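Local coordinates for protein N-acetyl-L-2,4-diaminobutyric acid deacetylase (Ruegeria pomeroyi, PDB 6TWL) that probably removes the acetyl group from N-acetyl-L-2,4-diaminobutyric acid, a zinc-dependent step in the bacterial breakdown of ectoine, at residues Lys164-Gln167 with Ala168-Ala172; Tyr194-Ala197 with Val198-Met201; Ile223-Lys226 with Gly227-Asn230. One frame throughout, in Å; residues are numbered along the deposited sequence.

Contact 1. Residues Lys164-Gln167 with Ala168-Ala172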
loop_
_atom_site.group_PDB
_atom_site.type_symbol
_atom_site.label_atom_id
_atom_site.label_comp_id
_atom_site.label_asym_id
_atom_site.label_seq_id
_atom_site.Cartn_x
_atom_site.Cartn_y
_atom_site.Cartn_z
ATOM N N LYS A 164 12.629 13.091 11.656
ATOM C CA LYS A 164 12.065 14.314 11.123
ATOM C C LYS A 164 11.049 14.840 12.129
ATOM O O LYS A 164 10.960 14.370 13.265
ATOM C CB LYS A 164 11.404 14.029 9.771
ATOM C CG LYS A 164 12.127 14.559 8.520
ATOM C CD LYS A 164 11.489 14.042 7.221
ATOM C CE LYS A 164 11.815 12.575 6.970
ATOM N NZ LYS A 164 13.198 12.423 6.429
ATOM N N ALA A 165 10.257 15.820 11.715
ATOM C CA ALA A 165 9.150 16.257 12.547
ATOM C C ALA A 165 7.791 16.001 11.914
ATOM O O ALA A 165 6.769 16.230 12.570
ATOM C CB ALA A 165 9.292 17.744 12.897
ATOM N N THR A 166 7.757 15.513 10.671
ATOM C CA THR A 166 6.515 15.227 9.967
ATOM C C THR A 166 5.752 14.057 10.565
ATOM O O THR A 166 4.635 13.777 10.119
ATOM C CB THR A 166 6.808 14.934 8.495
ATOM O OG1 THR A 166 7.342 13.609 8.367
ATOM C CG2 THR A 166 7.816 15.931 7.953
ATOM N N GLN A 167 6.335 13.373 11.549
ATOM C CA GLN A 167 5.738 12.156 12.084
ATOM C C GLN A 167 4.348 12.406 12.647
ATOM O O GLN A 167 3.453 11.565 12.503
ATOM C CB GLN A 167 6.638 11.579 13.161
ATOM C CG GLN A 167 6.677 12.360 14.467
ATOM C CD GLN A 167 7.688 13.461 14.412
ATOM O OE1 GLN A 167 8.640 13.377 13.649
ATOM N NE2 GLN A 167 7.496 14.502 15.214
ATOM N N ALA A 168 4.155 13.545 13.314
ATOM C CA ALA A 168 2.838 13.863 13.844
ATOM C C ALA A 168 1.825 14.029 12.723
ATOM O O ALA A 168 0.639 13.741 12.911
ATOM C CB ALA A 168 2.909 15.125 14.704
ATOM N N ALA A 169 2.277 14.466 11.545
ATOM C CA ALA A 169 1.370 14.625 10.415
ATOM C C ALA A 169 0.991 13.277 9.811
ATOM O O ALA A 169 -0.176 13.054 9.464
ATOM C CB ALA A 169 2.005 15.533 9.362
ATOM N N CYS A 170 1.968 12.376 9.660
ATOM C CA CYS A 170 1.688 11.025 9.176
ATOM C C CYS A 170 0.815 10.247 10.154
ATOM O O CYS A 170 -0.187 9.641 9.761
ATOM C CB CYS A 170 2.985 10.264 8.908
ATOM S SG CYS A 170 4.123 11.101 7.811
ATOM N N PHE A 171 1.219 10.200 11.432
ATOM C CA PHE A 171 0.394 9.568 12.458
ATOM C C PHE A 171 -1.037 10.080 12.394
ATOM O O PHE A 171 -1.990 9.306 12.536
ATOM C CB PHE A 171 0.979 9.808 13.857
ATOM C CG PHE A 171 0.183 9.147 14.962
ATOM C CD1 PHE A 171 0.327 7.792 15.224
ATOM C CD2 PHE A 171 -0.725 9.870 15.727
ATOM C CE1 PHE A 171 -0.413 7.171 16.229
ATOM C CE2 PHE A 171 -1.469 9.254 16.736
ATOM C CZ PHE A 171 -1.311 7.901 16.984
ATOM N N ALA A 172 -1.205 11.385 12.167
ATOM C CA ALA A 172 -2.543 11.964 12.092
ATOM C C ALA A 172 -3.296 11.477 10.860
ATOM O O ALA A 172 -4.503 11.219 10.928
ATOM C CB ALA A 172 -2.453 13.489 12.098
#
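T166 O accepts C170 N at 3.0 Å in a fairly straight bond (161°), closing the first turn of helix 167-177. That helix joins strand 155-158 to strand 181-184, its parallel neighbour, in a beta-alpha-beta crossover at the surface of the catalytic domain. The same carbonyl oxygen of T166 also takes A169 N, at 2.8 Å, in a bent, weak bond. The methyl CB of A169 comes up to T166 O as well, 3.3 Å away. The side chain of T166 makes a loose approach, OG1 to C170 SG at 4.1 Å. Q167 folds more tightly: with CG between the backbone N and the carbonyl carbon (chi1 72°), it sits over its own peptide link, CG 3.0 Å from A168 N, and the chain then bends at chi2 and packs on I160 of the preceding loop. An alanine at Q167 would remove CG and the amide, and is likely to thin the packing on I160 and over A168 N. F171 also touches I160, its ring running away from the residues before the helix. Its backbone still ties back: F171 N donates to Q167 O at 2.8 Å, and F171 CB lies 3.3 Å from the same oxygen.

Contact 2. Residues Tyr194-Ala197 with Val198-Met201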
loop_
_atom_site.group_PDB
_atom_site.type_symbol
_atom_site.label_atom_id
_atom_site.label_comp_id
_atom_site.label_asym_id
_atom_site.label_seq_id
_atom_site.Cartn_x
_atom_site.Cartn_y
_atom_site.Cartn_z
ATOM N N TYR A 194 9.399 3.125 -3.731
ATOM C CA TYR A 194 8.598 4.340 -3.822
ATOM C C TYR A 194 8.277 4.884 -2.436
ATOM O O TYR A 194 8.414 6.087 -2.183
ATOM C CB TYR A 194 7.317 4.061 -4.608
ATOM C CG TYR A 194 6.307 5.182 -4.549
ATOM C CD1 TYR A 194 6.516 6.367 -5.241
ATOM C CD2 TYR A 194 5.150 5.057 -3.795
ATOM C CE1 TYR A 194 5.595 7.395 -5.189
ATOM C CE2 TYR A 194 4.224 6.079 -3.735
ATOM C CZ TYR A 194 4.450 7.245 -4.434
ATOM O OH TYR A 194 3.526 8.262 -4.374
ATOM N N ASP A 195 7.849 4.005 -1.524
ATOM C CA ASP A 195 7.548 4.425 -0.159
ATOM C C ASP A 195 8.751 5.066 0.516
ATOM O O ASP A 195 8.589 5.990 1.321
ATOM C CB ASP A 195 7.053 3.233 0.655
ATOM C CG ASP A 195 5.629 2.871 0.325
ATOM O OD1 ASP A 195 4.957 3.715 -0.300
ATOM O OD2 ASP A 195 5.186 1.757 0.675
ATOM N N THR A 196 9.960 4.593 0.206
ATOM C CA THR A 196 11.154 5.222 0.758
ATOM C C THR A 196 11.344 6.627 0.200
ATOM O O THR A 196 11.781 7.532 0.920
ATOM C CB THR A 196 12.384 4.363 0.470
ATOM O OG1 THR A 196 12.124 3.008 0.856
ATOM C CG2 THR A 196 13.588 4.881 1.240
ATOM N N ALA A 197 11.022 6.826 -1.082
ATOM C CA ALA A 197 11.155 8.150 -1.680
ATOM C C ALA A 197 10.267 9.167 -0.976
ATOM O O ALA A 197 10.692 10.301 -0.716
ATOM C CB ALA A 197 10.825 8.091 -3.171
ATOM N N VAL A 198 9.030 8.780 -0.658
ATOM C CA VAL A 198 8.120 9.681 0.044
ATOM C C VAL A 198 8.630 9.962 1.451
ATOM O O VAL A 198 8.717 11.120 1.877
ATOM C CB VAL A 198 6.698 9.093 0.066
ATOM C CG1 VAL A 198 5.706 10.128 0.560
ATOM C CG2 VAL A 198 6.306 8.593 -1.317
ATOM N N GLU A 199 8.967 8.903 2.195
ATOM C CA GLU A 199 9.491 9.065 3.549
ATOM C C GLU A 199 10.690 10.007 3.576
ATOM O O GLU A 199 10.752 10.936 4.390
ATOM C CB GLU A 199 9.868 7.699 4.131
ATOM C CG GLU A 199 8.684 6.801 4.468
ATOM C CD GLU A 199 8.984 5.326 4.263
ATOM O OE1 GLU A 199 10.163 4.981 4.031
ATOM O OE2 GLU A 199 8.040 4.513 4.336
ATOM N N GLU A 200 11.651 9.787 2.676
ATOM C CA GLU A 200 12.891 10.554 2.687
ATOM C C GLU A 200 12.732 11.956 2.114
ATOM O O GLU A 200 13.589 12.810 2.364
ATOM C CB GLU A 200 13.973 9.802 1.913
ATOM C CG GLU A 200 14.520 8.596 2.653
ATOM C CD GLU A 200 15.624 7.900 1.890
ATOM O OE1 GLU A 200 15.909 8.317 0.747
ATOM O OE2 GLU A 200 16.204 6.936 2.431
ATOM N N MET A 201 11.672 12.211 1.347
ATOM C CA MET A 201 11.334 13.572 0.958
ATOM C C MET A 201 10.644 14.333 2.082
ATOM O O MET A 201 10.452 15.549 1.966
ATOM C CB MET A 201 10.443 13.560 -0.290
ATOM C CG MET A 201 10.384 14.882 -1.049
ATOM S SD MET A 201 9.489 14.753 -2.609
ATOM C CE MET A 201 10.662 13.827 -3.591
#
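E200 N donates its N-H to T196 O at 2.9 Å, the shortest of four i to i+4 bonds that wind helix 194-201. The two side chains run alongside each other in the same direction, T196 CG2 against E200 OE2 at 3.5 Å. With the methyl anti to the backbone N and OG1 beside it (chi1 -50°), the threonine meets the glutamate with carbon; its hydroxyl is instead hydrogen-bonded to S190 O. On another face of the helix V198 CG2 sits over the ring of Y194, 4.1 Å from the centroid and 18° off the normal: a CH-pi contact, shifted toward the CZ end, with CG2 to CZ at 3.9 Å. F90 meets the same ring edge to face, so the tyrosine is packed by both aliphatic and aromatic groups. E199 bends at chi2 and lays the face of its carboxylate on D195 O, CD 3.0 Å from that oxygen, as close packing; the bond to D195 O comes from E199 N, nearly straight (172°). E199 OE1 has a weak hydrogen bond to D189 N. The D195 carboxylate is hydrogen-bonded through OD2 to H144 NE2. H144 is a zinc ligand of this protein, though the site is empty here, and the helix probably supplies a second-shell group that sets the turn of the imidazole and would make it a more electron-rich ligand.

Contact 3. Residues Ile223-Lys226 with Gly227-Asn230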
loop_
_atom_site.group_PDB
_atom_site.type_symbol
_atom_site.label_atom_id
_atom_site.label_comp_id
_atom_site.label_asym_id
_atom_site.label_seq_id
_atom_site.Cartn_x
_atom_site.Cartn_y
_atom_site.Cartn_z
ATOM N N ILE A 223 -13.424 -0.809 4.046
ATOM C CA ILE A 223 -12.360 -0.206 4.845
ATOM C C ILE A 223 -11.524 0.735 3.987
ATOM O O ILE A 223 -11.131 1.822 4.429
ATOM C CB ILE A 223 -11.498 -1.305 5.497
ATOM C CG1 ILE A 223 -12.296 -2.056 6.567
ATOM C CG2 ILE A 223 -10.227 -0.722 6.096
ATOM C CD1 ILE A 223 -11.810 -3.471 6.805
ATOM N N ALA A 224 -11.264 0.343 2.736
ATOM C CA ALA A 224 -10.453 1.166 1.844
ATOM C C ALA A 224 -11.181 2.441 1.448
ATOM O O ALA A 224 -10.582 3.522 1.420
ATOM C CB ALA A 224 -10.076 0.369 0.597
ATOM N N LYS A 225 -12.473 2.335 1.133
ATOM C CA LYS A 225 -13.225 3.509 0.709
ATOM C C LYS A 225 -13.401 4.492 1.857
ATOM O O LYS A 225 -13.200 5.700 1.690
ATOM C CB LYS A 225 -14.580 3.088 0.135
ATOM C CG LYS A 225 -14.494 2.328 -1.186
ATOM C CD LYS A 225 -14.663 3.252 -2.396
ATOM C CE LYS A 225 -13.457 4.169 -2.596
ATOM N NZ LYS A 225 -13.689 5.260 -3.576
ATOM N N LYS A 226 -13.773 3.989 3.035
ATOM C CA LYS A 226 -13.906 4.852 4.203
ATOM C C LYS A 226 -12.570 5.489 4.568
ATOM O O LYS A 226 -12.490 6.699 4.810
ATOM C CB LYS A 226 -14.464 4.055 5.382
ATOM C CG LYS A 226 -14.183 4.683 6.736
ATOM C CD LYS A 226 -14.252 3.657 7.854
ATOM C CE LYS A 226 -13.599 4.185 9.122
ATOM N NZ LYS A 226 -13.535 3.149 10.189
ATOM N N GLY A 227 -11.506 4.684 4.606
ATOM C CA GLY A 227 -10.196 5.225 4.934
ATOM C C GLY A 227 -9.721 6.252 3.923
ATOM O O GLY A 227 -9.090 7.247 4.284
ATOM N N LEU A 228 -10.028 6.028 2.644
ATOM C CA LEU A 228 -9.659 6.990 1.612
ATOM C C LEU A 228 -10.389 8.314 1.813
ATOM O O LEU A 228 -9.773 9.386 1.785
ATOM C CB LEU A 228 -9.958 6.405 0.230
ATOM C CG LEU A 228 -9.507 7.144 -1.030
ATOM C CD1 LEU A 228 -8.027 7.485 -0.979
ATOM C CD2 LEU A 228 -9.815 6.287 -2.248
ATOM N N ARG A 229 -11.707 8.258 2.024
ATOM C CA ARG A 229 -12.484 9.480 2.209
ATOM C C ARG A 229 -12.061 10.217 3.473
ATOM O O ARG A 229 -11.880 11.441 3.462
ATOM C CB ARG A 229 -13.978 9.161 2.253
ATOM C CG ARG A 229 -14.840 10.343 1.831
ATOM C CD ARG A 229 -16.313 10.108 2.088
ATOM N NE ARG A 229 -16.551 9.649 3.451
ATOM C CZ ARG A 229 -17.305 10.289 4.337
ATOM N NH1 ARG A 229 -17.908 11.423 4.010
ATOM N NH2 ARG A 229 -17.458 9.788 5.554
ATOM N N ASN A 230 -11.933 9.486 4.584
ATOM C CA ASN A 230 -11.468 10.077 5.836
ATOM C C ASN A 230 -10.184 10.868 5.628
ATOM O O ASN A 230 -10.085 12.036 6.020
ATOM C CB ASN A 230 -11.242 8.980 6.877
ATOM C CG ASN A 230 -12.515 8.559 7.587
ATOM O OD1 ASN A 230 -13.583 9.128 7.367
ATOM N ND2 ASN A 230 -12.397 7.572 8.470
#
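K226 and N230 meet one turn apart on helix 218-234, their side chains crossing at a slant. The helix lies between strands 204-209 and 248-251 of the mixed sheet in chain order and packs on helix 63-74. The lysine starts out anti to the backbone N (chi1 159°) and stays extended, so its methylenes pass the amide of N230: CE is 3.7 Å and CG 3.8 Å from ND2. The asparagine folds back over the carbonyl that its own backbone binds, with N230 CG 3.3 Å from K226 O and N230 N donating to that oxygen at 2.9 Å. Both polar ends then reach other parts of the chain, K226 NZ to D245 in a salt bridge and to N178, and N230 ND2 to the carbonyl of Q243. K225 and L228 take a different direction, against helix 63-74. Their contact with each other is slight, K225 NZ to L228 CD2 at 4.2 Å; the ammonium is held by the carbonyl of A67, while L228 packs on L68. G227 has no side chain; its N bonds I223 O at 2.9 Å. K226 thus lays its methylenes along the N230 amide, while the charged and amide ends bond adjoining segments, which probably fixes the helix's rotation against them.

The three contacts follow one another along the catalytic domain, on helices 167-177, 194-201 and 218-234, which alternate with strands 155-158, 181-184, 204-209 and 248-251 of the mixed ten-strand sheet. Contacts 1 and 2 are about 14 Å apart between centres and touch: K164 CE packs 3.2 Å from E199 O, so the surface loop before one helix leans on the next. Contact 3 stands apart, its centre about 20 Å from that of contact 1 and about 22 Å from that of contact 2. Contact 1 lies away from the zinc site, empty in this model. Contact 2 alone puts a side chain on a zinc-site histidine; contacts 1 and 3 are packing of the same domain.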